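Local coordinates for protein phosphoribosylaminoimidazole-succinocarboxamide synthase (PDB 3KRE) that catalyses the ATP-dependent joining of L-aspartate to the carboxylate of 5-amino-1-(5-phosphoribosyl)imidazole-4-carboxylate, giving SAICAR in de novo purine biosynthesis, at residues A[30-35]-A[47-52]; A[52-56]-A[236-240]; A[191-197]-A[222-228]; A[233-237]-A[249-253]. One frame throughout, in Å; residues are numbered along the deposited sequence.

Interaction 1 of 4, residues A[30-35]-A[47-52]; sequences EGKAKI and QHFKDE. With EDO (1,2-ethanediol), chain K.
Ile35 and His48 form an antiparallel hydrogen-bonded pair, Ile35 N reaching His48 O and His48 N reaching Ile35 O, both at 2.8 Å, and the ladder runs on to a 2.9 Å bond from Lys50 N to Ala33 O. Lys34 and Phe49 are the neighbouring non-hydrogen-bonded pair, and their side chains share one face of the sheet. There the two lie side by side, and Lys34 sets CD over one face of the Phe49 ring, 3.9 Å from its centroid, a CH-pi contact. A long aliphatic stem suits this place, since beyond it NZ carries its charge to Glu217 and Asp216. This is the beta hairpin of strands 34-38 and 44-49, with strand 27-30 beyond the first and strand 99-107 beyond the second in the large antiparallel sheet. On the face of Ile35 and His48, Ile35 CG1 meets Lys50 CD at 3.8 Å, the side chains crossing near a right angle. Lys50 bends at chi3 (-77°), which brings NZ to Glu30, whose OE2 takes it on the anti lone pair at 2.7 Å. Lys50 NZ also donates to Glu52 OE1 at 2.7 Å, from above the carboxylate plane, and Gly31 O adds a weak bond. One positive charge lies between two acids, and a water donates to the OE2 atoms of both. His48 NE2 is hydrogen-bonded to a 1,2-ethanediol, while its ND1 pairs with Glu99.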
# COMPACT_ATOMS: atom_id res chain seq x y z
N GLU A 30 15.13 2.40 -6.42
CA GLU A 30 14.25 3.51 -6.64
C GLU A 30 13.09 3.03 -7.47
O GLU A 30 13.29 2.47 -8.55
CB GLU A 30 14.97 4.65 -7.33
CG GLU A 30 14.05 5.82 -7.67
CD GLU A 30 14.81 7.13 -7.82
OE1 GLU A 30 16.06 7.10 -7.80
OE2 GLU A 30 14.15 8.18 -7.95
N GLY A 31 11.89 3.20 -6.93
CA GLY A 31 10.67 2.80 -7.61
C GLY A 31 9.99 4.05 -8.10
O GLY A 31 10.62 5.11 -8.23
N LYS A 32 8.70 3.97 -8.34
CA LYS A 32 8.03 5.11 -8.95
C LYS A 32 7.87 6.31 -7.98
O LYS A 32 7.98 7.48 -8.43
CB LYS A 32 6.73 4.69 -9.64
CG LYS A 32 7.00 4.02 -10.99
CD LYS A 32 5.75 3.52 -11.66
CE LYS A 32 5.54 2.02 -11.51
NZ LYS A 32 4.35 1.60 -12.31
N ALA A 33 7.71 6.02 -6.68
CA ALA A 33 7.40 7.04 -5.68
C ALA A 33 8.35 7.08 -4.46
O ALA A 33 8.26 7.97 -3.63
CB ALA A 33 5.97 6.85 -5.21
N LYS A 34 9.24 6.10 -4.32
CA LYS A 34 10.08 6.02 -3.15
C LYS A 34 11.52 5.63 -3.58
O LYS A 34 11.72 5.12 -4.68
CB LYS A 34 9.52 4.97 -2.17
CG LYS A 34 8.15 5.30 -1.58
CD LYS A 34 7.69 4.28 -0.53
CE LYS A 34 7.54 2.87 -1.10
NZ LYS A 34 6.46 2.78 -2.14
N ILE A 35 12.48 5.98 -2.74
CA ILE A 35 13.87 5.57 -2.86
C ILE A 35 14.21 4.83 -1.59
O ILE A 35 13.83 5.26 -0.50
CB ILE A 35 14.81 6.77 -2.94
CG1 ILE A 35 14.48 7.68 -4.13
CG2 ILE A 35 16.29 6.32 -3.03
CD1 ILE A 35 15.21 9.04 -4.02
N GLN A 47 13.51 4.28 3.98
CA GLN A 47 12.49 4.42 2.96
C GLN A 47 12.19 5.91 2.85
O GLN A 47 11.74 6.52 3.82
CB GLN A 47 11.25 3.61 3.36
CG GLN A 47 10.15 3.56 2.33
CD GLN A 47 8.91 2.83 2.83
OE1 GLN A 47 8.30 3.20 3.82
NE2 GLN A 47 8.54 1.78 2.14
N HIS A 48 12.49 6.47 1.67
CA HIS A 48 12.41 7.90 1.42
C HIS A 48 11.28 8.13 0.42
O HIS A 48 11.28 7.55 -0.69
CB HIS A 48 13.74 8.44 0.91
CG HIS A 48 13.70 9.88 0.47
ND1 HIS A 48 14.29 10.89 1.20
CD2 HIS A 48 13.15 10.46 -0.62
CE1 HIS A 48 14.09 12.04 0.57
NE2 HIS A 48 13.39 11.81 -0.53
N PHE A 49 10.30 8.94 0.83
CA PHE A 49 9.13 9.24 -0.00
C PHE A 49 9.37 10.44 -0.89
O PHE A 49 9.62 11.53 -0.38
CB PHE A 49 7.89 9.44 0.89
CG PHE A 49 7.42 8.17 1.56
CD1 PHE A 49 6.25 7.50 1.11
CD2 PHE A 49 8.13 7.62 2.60
CE1 PHE A 49 5.84 6.32 1.76
CE2 PHE A 49 7.71 6.45 3.22
CZ PHE A 49 6.58 5.82 2.79
N LYS A 50 9.31 10.23 -2.21
CA LYS A 50 9.38 11.30 -3.18
C LYS A 50 8.03 11.98 -3.42
O LYS A 50 6.97 11.53 -2.96
CB LYS A 50 9.90 10.78 -4.52
CG LYS A 50 11.26 10.14 -4.46
CD LYS A 50 11.76 9.74 -5.84
CE LYS A 50 11.12 8.49 -6.38
NZ LYS A 50 11.44 8.30 -7.85
N ASP A 51 8.04 13.08 -4.18
CA ASP A 51 6.79 13.77 -4.51
C ASP A 51 6.29 13.41 -5.91
O ASP A 51 5.30 13.95 -6.38
CB ASP A 51 6.92 15.28 -4.38
CG ASP A 51 7.02 15.76 -2.93
OD1 ASP A 51 6.71 15.02 -1.96
OD2 ASP A 51 7.43 16.92 -2.73
N GLU A 52 6.97 12.47 -6.54
CA GLU A 52 6.59 11.95 -7.82
C GLU A 52 5.30 11.14 -7.69
O GLU A 52 5.10 10.43 -6.69
CB GLU A 52 7.76 11.10 -8.40
CG GLU A 52 9.04 11.91 -8.64
CD GLU A 52 10.26 11.07 -9.07
OE1 GLU A 52 10.06 9.91 -9.46
OE2 GLU A 52 11.40 11.57 -9.03
C1 EDO K . 11.76 14.54 -2.71
O1 EDO K . 12.54 13.35 -2.82
C2 EDO K . 11.39 15.12 -4.08
O2 EDO K . 10.43 14.34 -4.86
O HOH W 1 13.62 10.20 -9.49
O HOH W 2 8.14 8.55 -10.89

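Interaction 2 of 4, residues A[52-56]-A[236-240]; sequences EITAF and KDRYR. With EDO (1,2-ethanediol), chain D.
Lys236 crosses toward strand 52-55 as a fully extended chain. Its CB lies 3.5 Å from O2 of a bound 1,2-ethanediol, its CG packs against Ile53 CD1 at 4.1 Å, and its CE draws up to the Thr54 carbonyl, where Lys236 NZ makes a weak 2.9 Å hydrogen bond to Thr54 O. With CG anti to the backbone N (chi1 177°) and every later torsion also near 180°, the lysine reaches across to the strand, apolar along its stem and polar at its end. The same CG covers one face of the Arg240 guanidinium. Arg240 NH1 donates in that plane to Asp237 OD1 at 2.8 Å, meeting the carboxylate from above its own plane; NH1 also donates to diol O2, and NH2 to diol O1.

Ile53 CG2 stands over the centre of the Tyr239 ring, 3.5 Å from the centroid and 4° off the normal, a CH-pi contact, while CD1 touches Tyr239 CB. The CB of small Ala55 touches both Tyr239 CE2 and Arg240 CG. Phe56 turns its ring edge to Arg240 O.

Helix 237-240 therefore rests on strand 52-55, whose partner strand 60-63 also touches Tyr239, and Tyr250 of helix 246-257 packs against Ile53 and Lys236.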
# COMPACT_ATOMS: atom_id res chain seq x y z
N GLU A 52 6.97 12.47 -6.54
CA GLU A 52 6.59 11.95 -7.82
C GLU A 52 5.30 11.14 -7.69
O GLU A 52 5.10 10.43 -6.69
CB GLU A 52 7.76 11.10 -8.40
CG GLU A 52 9.04 11.91 -8.64
CD GLU A 52 10.26 11.07 -9.07
OE1 GLU A 52 10.06 9.91 -9.46
OE2 GLU A 52 11.40 11.57 -9.03
N ILE A 53 4.43 11.27 -8.67
CA ILE A 53 3.25 10.41 -8.82
C ILE A 53 3.23 9.97 -10.28
O ILE A 53 3.61 10.72 -11.17
CB ILE A 53 1.94 11.19 -8.42
CG1 ILE A 53 0.74 10.26 -8.15
CG2 ILE A 53 1.56 12.26 -9.50
CD1 ILE A 53 -0.41 11.00 -7.35
N THR A 54 2.82 8.73 -10.53
CA THR A 54 2.67 8.24 -11.90
C THR A 54 1.37 7.44 -12.01
O THR A 54 0.91 6.87 -11.02
CB THR A 54 3.86 7.36 -12.26
OG1 THR A 54 3.84 6.19 -11.45
CG2 THR A 54 5.21 8.10 -11.97
N ALA A 55 0.81 7.38 -13.20
CA ALA A 55 -0.36 6.54 -13.45
C ALA A 55 -0.31 5.90 -14.85
O ALA A 55 0.45 6.34 -15.73
CB ALA A 55 -1.63 7.39 -13.30
N PHE A 56 -1.13 4.86 -15.02
CA PHE A 56 -1.40 4.24 -16.32
C PHE A 56 -0.11 3.75 -16.93
O PHE A 56 0.28 4.16 -18.03
CB PHE A 56 -2.14 5.22 -17.23
CG PHE A 56 -3.41 5.75 -16.62
CD1 PHE A 56 -4.46 4.89 -16.32
CD2 PHE A 56 -3.55 7.10 -16.32
CE1 PHE A 56 -5.64 5.37 -15.74
CE2 PHE A 56 -4.71 7.58 -15.73
CZ PHE A 56 -5.76 6.73 -15.46
N LYS A 236 -5.00 8.70 -4.63
CA LYS A 236 -4.32 8.84 -5.93
C LYS A 236 -5.29 8.92 -7.13
O LYS A 236 -4.93 9.48 -8.16
CB LYS A 236 -3.37 7.66 -6.10
CG LYS A 236 -2.63 7.59 -7.40
CD LYS A 236 -1.49 6.59 -7.27
CE LYS A 236 -0.83 6.39 -8.60
NZ LYS A 236 0.37 5.52 -8.52
N ASP A 237 -6.51 8.40 -7.00
CA ASP A 237 -7.53 8.58 -8.06
C ASP A 237 -7.77 10.04 -8.38
O ASP A 237 -8.17 10.36 -9.50
CB ASP A 237 -8.88 7.91 -7.76
CG ASP A 237 -8.91 6.45 -8.16
OD1 ASP A 237 -8.03 6.01 -8.94
OD2 ASP A 237 -9.82 5.73 -7.68
N ARG A 238 -7.51 10.94 -7.43
CA ARG A 238 -7.64 12.38 -7.75
C ARG A 238 -6.67 12.78 -8.86
O ARG A 238 -6.99 13.59 -9.73
CB ARG A 238 -7.44 13.27 -6.51
CG ARG A 238 -8.47 13.05 -5.41
CD ARG A 238 -8.63 14.25 -4.48
NE ARG A 238 -9.24 15.34 -5.21
CZ ARG A 238 -10.56 15.46 -5.44
NH1 ARG A 238 -11.43 14.61 -4.93
NH2 ARG A 238 -11.00 16.45 -6.19
N TYR A 239 -5.48 12.19 -8.83
CA TYR A 239 -4.52 12.38 -9.91
C TYR A 239 -4.91 11.58 -11.15
O TYR A 239 -4.96 12.13 -12.26
CB TYR A 239 -3.13 12.01 -9.43
CG TYR A 239 -2.11 12.07 -10.54
CD1 TYR A 239 -1.75 13.28 -11.10
CD2 TYR A 239 -1.55 10.91 -11.04
CE1 TYR A 239 -0.84 13.33 -12.16
CE2 TYR A 239 -0.65 10.95 -12.09
CZ TYR A 239 -0.30 12.17 -12.64
OH TYR A 239 0.61 12.25 -13.69
N ARG A 240 -5.22 10.29 -10.99
CA ARG A 240 -5.56 9.46 -12.15
C ARG A 240 -6.71 10.03 -13.00
O ARG A 240 -6.64 10.03 -14.23
CB ARG A 240 -5.94 8.05 -11.73
CG ARG A 240 -4.82 7.20 -11.20
CD ARG A 240 -5.31 5.75 -11.16
NE ARG A 240 -4.37 4.92 -10.43
CZ ARG A 240 -4.49 4.56 -9.16
NH1 ARG A 240 -5.51 4.97 -8.40
NH2 ARG A 240 -3.54 3.81 -8.63
C1 EDO D . -4.21 3.33 -5.14
O1 EDO D . -4.69 2.61 -6.25
C2 EDO D . -5.27 4.29 -4.61
O2 EDO D . -5.71 5.15 -5.63
O HOH W 3 -2.65 3.65 -12.63

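Interaction 3 of 4, residues A[191-197]-A[222-228]; sequences GIKLVDF and TCRLWDI. With EDO (1,2-ethanediol), chain G.
Asp196 OD2 receives Arg224 NH1 at 2.8 Å, on the syn side of the carboxylate and within the guanidinium plane, with the two planes nearly perpendicular (83° apart). Asp196 OD1 takes a second, weak bond from the same NH1. The aspartate CG occupies the position between backbone N and carbonyl carbon (chi1 62°), which brings the carboxylate alongside the extended arginine: Asp196 OD1 lies 3.2 Å from Arg224 CG. Next to this pair, Val195 sends one methyl, CG2, over the face of the Trp226 indole, 3.4 Å from the centroid of its five-membered ring, a close CH-pi contact, while its CB stays against Arg224 CB.

The strands are antiparallel. Lys193 N reaches Trp226 O at 2.8 Å in a nearly straight bond (177°), and Trp226 N returns to Lys193 O. Further on, Val195 N bonds Arg224 O but Arg224 N bonds Asp196 O, a beta bulge with Val195 and Asp196 opposite Arg224. Gly191, whose positive phi favours glycine, ends helix 166-189 in a Schellman motif and passes its carbonyl to Ile228 N.

In these two strands Ile192, Leu194, Phe197, Cys223 and Leu225 gather on one face, under helices 166-189 and 246-257; the Asp196-Arg224 pair shares the other with Trp226. Because Arg224 NE also binds Asp237, two acids balance the guanidinium's charge and fix its rotation.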
# COMPACT_ATOMS: atom_id res chain seq x y z
N GLY A 191 -14.47 8.70 9.39
CA GLY A 191 -15.39 9.10 8.32
C GLY A 191 -14.93 8.85 6.89
O GLY A 191 -15.35 9.55 5.96
N ILE A 192 -14.11 7.80 6.73
CA ILE A 192 -13.52 7.42 5.46
C ILE A 192 -13.80 5.95 5.19
O ILE A 192 -13.68 5.11 6.09
CB ILE A 192 -11.98 7.61 5.50
CG1 ILE A 192 -11.64 9.11 5.61
CG2 ILE A 192 -11.34 6.95 4.26
CD1 ILE A 192 -10.10 9.52 5.77
N LYS A 193 -14.20 5.65 3.95
CA LYS A 193 -14.43 4.28 3.51
C LYS A 193 -13.19 3.77 2.82
O LYS A 193 -12.73 4.38 1.86
CB LYS A 193 -15.61 4.21 2.53
CG LYS A 193 -15.95 2.84 1.99
CD LYS A 193 -16.19 1.81 3.13
CE LYS A 193 -16.51 0.41 2.57
NZ LYS A 193 -16.75 -0.62 3.66
N LEU A 194 -12.67 2.63 3.30
CA LEU A 194 -11.57 1.97 2.63
C LEU A 194 -12.14 1.13 1.51
O LEU A 194 -12.74 0.08 1.75
CB LEU A 194 -10.83 1.04 3.59
CG LEU A 194 -9.62 0.29 3.07
CD1 LEU A 194 -8.55 1.25 2.52
CD2 LEU A 194 -9.02 -0.59 4.21
N VAL A 195 -12.01 1.64 0.29
CA VAL A 195 -12.62 1.03 -0.88
C VAL A 195 -11.84 -0.22 -1.31
O VAL A 195 -12.39 -1.30 -1.50
CB VAL A 195 -12.70 2.10 -2.01
CG1 VAL A 195 -13.07 1.48 -3.37
CG2 VAL A 195 -13.68 3.24 -1.60
N ASP A 196 -10.53 -0.07 -1.45
CA ASP A 196 -9.65 -1.15 -1.77
C ASP A 196 -8.25 -0.70 -1.40
O ASP A 196 -8.06 0.46 -1.06
CB ASP A 196 -9.74 -1.59 -3.25
CG ASP A 196 -9.33 -0.50 -4.27
OD1 ASP A 196 -8.36 0.24 -4.05
OD2 ASP A 196 -9.95 -0.41 -5.35
N PHE A 197 -7.30 -1.63 -1.43
CA PHE A 197 -5.90 -1.30 -1.18
C PHE A 197 -4.98 -2.41 -1.62
O PHE A 197 -5.44 -3.51 -1.89
CB PHE A 197 -5.67 -0.94 0.30
CG PHE A 197 -5.91 -2.07 1.25
CD1 PHE A 197 -4.86 -2.73 1.85
CD2 PHE A 197 -7.18 -2.44 1.59
CE1 PHE A 197 -5.08 -3.75 2.76
CE2 PHE A 197 -7.42 -3.47 2.52
CZ PHE A 197 -6.36 -4.12 3.09
N THR A 222 -1.70 3.90 -2.24
CA THR A 222 -1.93 2.44 -2.28
C THR A 222 -3.32 2.00 -1.76
O THR A 222 -3.61 0.81 -1.76
CB THR A 222 -0.83 1.68 -1.48
OG1 THR A 222 -0.92 2.04 -0.09
CG2 THR A 222 0.62 1.99 -2.07
N CYS A 223 -4.16 2.95 -1.31
CA CYS A 223 -5.51 2.68 -0.81
C CYS A 223 -6.47 3.62 -1.50
O CYS A 223 -6.20 4.83 -1.59
CB CYS A 223 -5.64 2.95 0.70
SG CYS A 223 -4.45 2.14 1.74
N ARG A 224 -7.60 3.10 -1.98
CA ARG A 224 -8.69 3.98 -2.41
C ARG A 224 -9.49 4.32 -1.17
O ARG A 224 -9.86 3.42 -0.38
CB ARG A 224 -9.60 3.35 -3.44
CG ARG A 224 -9.00 3.31 -4.82
CD ARG A 224 -10.01 2.91 -5.87
NE ARG A 224 -9.41 3.08 -7.17
CZ ARG A 224 -8.72 2.18 -7.85
NH1 ARG A 224 -8.57 0.93 -7.42
NH2 ARG A 224 -8.14 2.55 -8.99
N LEU A 225 -9.72 5.62 -0.99
CA LEU A 225 -10.25 6.18 0.28
C LEU A 225 -11.30 7.19 -0.09
O LEU A 225 -10.99 8.19 -0.72
CB LEU A 225 -9.13 6.88 1.05
CG LEU A 225 -8.00 5.99 1.53
CD1 LEU A 225 -6.78 6.82 2.11
CD2 LEU A 225 -8.43 4.88 2.54
N TRP A 226 -12.55 6.93 0.29
CA TRP A 226 -13.63 7.87 -0.06
C TRP A 226 -14.24 8.43 1.21
O TRP A 226 -14.50 7.70 2.14
CB TRP A 226 -14.75 7.19 -0.84
CG TRP A 226 -14.37 6.62 -2.18
CD1 TRP A 226 -13.16 6.71 -2.80
CD2 TRP A 226 -15.22 5.89 -3.06
NE1 TRP A 226 -13.19 6.07 -4.00
CE2 TRP A 226 -14.44 5.55 -4.19
CE3 TRP A 226 -16.55 5.46 -3.00
CZ2 TRP A 226 -14.95 4.80 -5.25
CZ3 TRP A 226 -17.07 4.73 -4.07
CH2 TRP A 226 -16.26 4.40 -5.18
N ASP A 227 -14.51 9.72 1.22
CA ASP A 227 -15.24 10.34 2.29
C ASP A 227 -16.64 9.70 2.33
O ASP A 227 -17.32 9.55 1.31
CB ASP A 227 -15.33 11.85 2.05
CG ASP A 227 -16.12 12.53 3.14
OD1 ASP A 227 -15.59 12.56 4.25
OD2 ASP A 227 -17.28 12.94 2.89
N ILE A 228 -17.07 9.27 3.51
CA ILE A 228 -18.32 8.49 3.61
C ILE A 228 -19.58 9.31 3.23
O ILE A 228 -20.47 8.83 2.51
CB ILE A 228 -18.46 7.84 5.02
CG1 ILE A 228 -17.57 6.59 5.07
CG2 ILE A 228 -19.92 7.49 5.34
CD1 ILE A 228 -17.39 5.99 6.46
C1 EDO G . -5.23 -0.24 -4.74
O1 EDO G . -6.25 0.65 -5.14
C2 EDO G . -4.58 -0.77 -6.01
O2 EDO G . -5.50 -1.71 -6.55

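Interaction 4 of 4, residues A[233-237]-A[249-253]; sequences RLDKD and GYREV. With EDO (1,2-ethanediol), chain H; EDO (1,2-ethanediol), chain D.
Leu234 packs tightly against Gly249 of helix 246-257. Its carbonyl oxygen, Leu234 O, comes 3.2 Å from Gly249 C, and the two CA atoms are only 4.2 Å apart. Glycine suits this point because a CB there would run into Leu234 O. Beside it Leu234 CB packs on Val253 CG2 at 3.7 Å, the two side chains meeting at a slant, and CD1 touches the same methyl. Tyr250 adds to the packing: CG lies anti to the carbonyl carbon (chi1 -72°), and the ring runs alongside Lys236, bringing Tyr250 OH 3.2 Å from Lys236 CA. The phenol finds its polar partner in Asp221.

On the partly exposed side the leucine meets a carboxylate and a diol rather than another hydrocarbon. Leu234 CD2 touches Glu252 CD at 3.7 Å, the side chains crossing at about a right angle, and a 1,2-ethanediol, probably from the crystallisation liquor, donates to Glu252 OE1.

Asp235 faces away from helix 246-257. Its OD2 accepts from Asp237 N at 2.9 Å and from a second diol, while OD1 takes Leu225 N. The bond from Asp237 N is a capping interaction of the kind found where a loop turns into a helix, here helix 237-240.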
# COMPACT_ATOMS: atom_id res chain seq x y z
N ARG A 233 -13.41 11.23 -3.43
CA ARG A 233 -12.18 10.43 -3.46
C ARG A 233 -11.07 11.25 -2.85
O ARG A 233 -10.92 12.43 -3.19
CB ARG A 233 -11.84 10.07 -4.90
CG ARG A 233 -12.97 9.35 -5.62
CD ARG A 233 -12.49 8.72 -6.93
NE ARG A 233 -13.60 8.17 -7.72
CZ ARG A 233 -13.67 6.95 -8.27
NH1 ARG A 233 -12.68 6.08 -8.16
NH2 ARG A 233 -14.76 6.61 -8.95
N LEU A 234 -10.28 10.64 -1.96
CA LEU A 234 -9.22 11.34 -1.25
C LEU A 234 -7.83 10.93 -1.71
O LEU A 234 -6.84 11.59 -1.37
CB LEU A 234 -9.35 11.08 0.24
CG LEU A 234 -10.68 11.54 0.80
CD1 LEU A 234 -10.75 11.11 2.25
CD2 LEU A 234 -10.90 13.05 0.61
N ASP A 235 -7.77 9.89 -2.54
CA ASP A 235 -6.53 9.17 -2.79
C ASP A 235 -5.95 9.52 -4.18
O ASP A 235 -6.40 10.46 -4.83
CB ASP A 235 -6.82 7.68 -2.70
CG ASP A 235 -7.89 7.24 -3.65
OD1 ASP A 235 -9.09 7.27 -3.27
OD2 ASP A 235 -7.54 6.84 -4.80
N LYS A 236 -5.00 8.70 -4.63
CA LYS A 236 -4.32 8.84 -5.93
C LYS A 236 -5.29 8.92 -7.13
O LYS A 236 -4.93 9.48 -8.16
CB LYS A 236 -3.37 7.66 -6.10
CG LYS A 236 -2.63 7.59 -7.40
CD LYS A 236 -1.49 6.59 -7.27
CE LYS A 236 -0.83 6.39 -8.60
NZ LYS A 236 0.37 5.52 -8.52
N ASP A 237 -6.51 8.40 -7.00
CA ASP A 237 -7.53 8.58 -8.06
C ASP A 237 -7.77 10.04 -8.38
O ASP A 237 -8.17 10.36 -9.50
CB ASP A 237 -8.88 7.91 -7.76
CG ASP A 237 -8.91 6.45 -8.16
OD1 ASP A 237 -8.03 6.01 -8.94
OD2 ASP A 237 -9.82 5.73 -7.68
N GLY A 249 -6.58 16.18 -0.82
CA GLY A 249 -7.16 14.88 -0.44
C GLY A 249 -6.21 14.13 0.47
O GLY A 249 -6.61 13.65 1.51
N TYR A 250 -4.93 14.09 0.13
CA TYR A 250 -3.95 13.39 0.96
C TYR A 250 -3.85 14.08 2.33
O TYR A 250 -3.73 13.40 3.35
CB TYR A 250 -2.57 13.39 0.32
CG TYR A 250 -2.39 12.48 -0.89
CD1 TYR A 250 -1.29 11.65 -0.98
CD2 TYR A 250 -3.33 12.42 -1.91
CE1 TYR A 250 -1.10 10.80 -2.08
CE2 TYR A 250 -3.15 11.57 -3.02
CZ TYR A 250 -2.01 10.79 -3.10
OH TYR A 250 -1.84 9.96 -4.18
N ARG A 251 -3.92 15.40 2.34
CA ARG A 251 -3.87 16.14 3.61
C ARG A 251 -5.11 15.91 4.45
O ARG A 251 -5.03 15.79 5.68
CB ARG A 251 -3.69 17.64 3.40
CG ARG A 251 -3.10 18.33 4.62
CD ARG A 251 -2.94 19.82 4.41
NE ARG A 251 -1.85 20.09 3.45
CZ ARG A 251 -1.98 20.66 2.26
NH1 ARG A 251 -3.16 21.07 1.80
NH2 ARG A 251 -0.90 20.85 1.52
N GLU A 252 -6.27 15.81 3.82
CA GLU A 252 -7.47 15.43 4.57
C GLU A 252 -7.31 14.07 5.27
O GLU A 252 -7.71 13.91 6.44
CB GLU A 252 -8.69 15.45 3.64
CG GLU A 252 -10.03 15.02 4.26
CD GLU A 252 -11.28 15.36 3.42
OE1 GLU A 252 -11.21 16.26 2.54
OE2 GLU A 252 -12.34 14.76 3.67
N VAL A 253 -6.75 13.09 4.56
CA VAL A 253 -6.55 11.78 5.16
C VAL A 253 -5.59 11.95 6.37
O VAL A 253 -5.87 11.45 7.48
CB VAL A 253 -5.96 10.76 4.17
CG1 VAL A 253 -5.59 9.41 4.88
CG2 VAL A 253 -6.93 10.54 3.00
C1 EDO H . -10.46 16.22 -0.68
O1 EDO H . -11.73 16.71 -0.21
C2 EDO H . -9.89 17.00 -1.86
O2 EDO H . -10.05 18.41 -1.63
C1 EDO D . -4.21 3.33 -5.14
O1 EDO D . -4.69 2.61 -6.25
C2 EDO D . -5.27 4.29 -4.61
O2 EDO D . -5.71 5.15 -5.63

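Interactions 3 and 4 are largely buried, whereas interactions 1 and 2 are only partly so. Interactions 1 and 3 both pair antiparallel strands of the large sheet, yet their centres lie about 22 Å apart; in interaction 1 a lysine joins two glutamates, in interaction 3 an arginine meets an aspartate. Interaction 2 sets helix 237-240 on strand 52-55 with a weak lysine-carbonyl bond, and interaction 4 sets the preceding loop on helix 246-257, partly through a backbone carbonyl against glycine; they share Lys236 and Asp237. Asp237 OD2 also ties both to interaction 3, 2.7 Å from Arg224 NE. Interactions 1 and 2 share Glu52, where strand 44-49 gives way to strand 52-55.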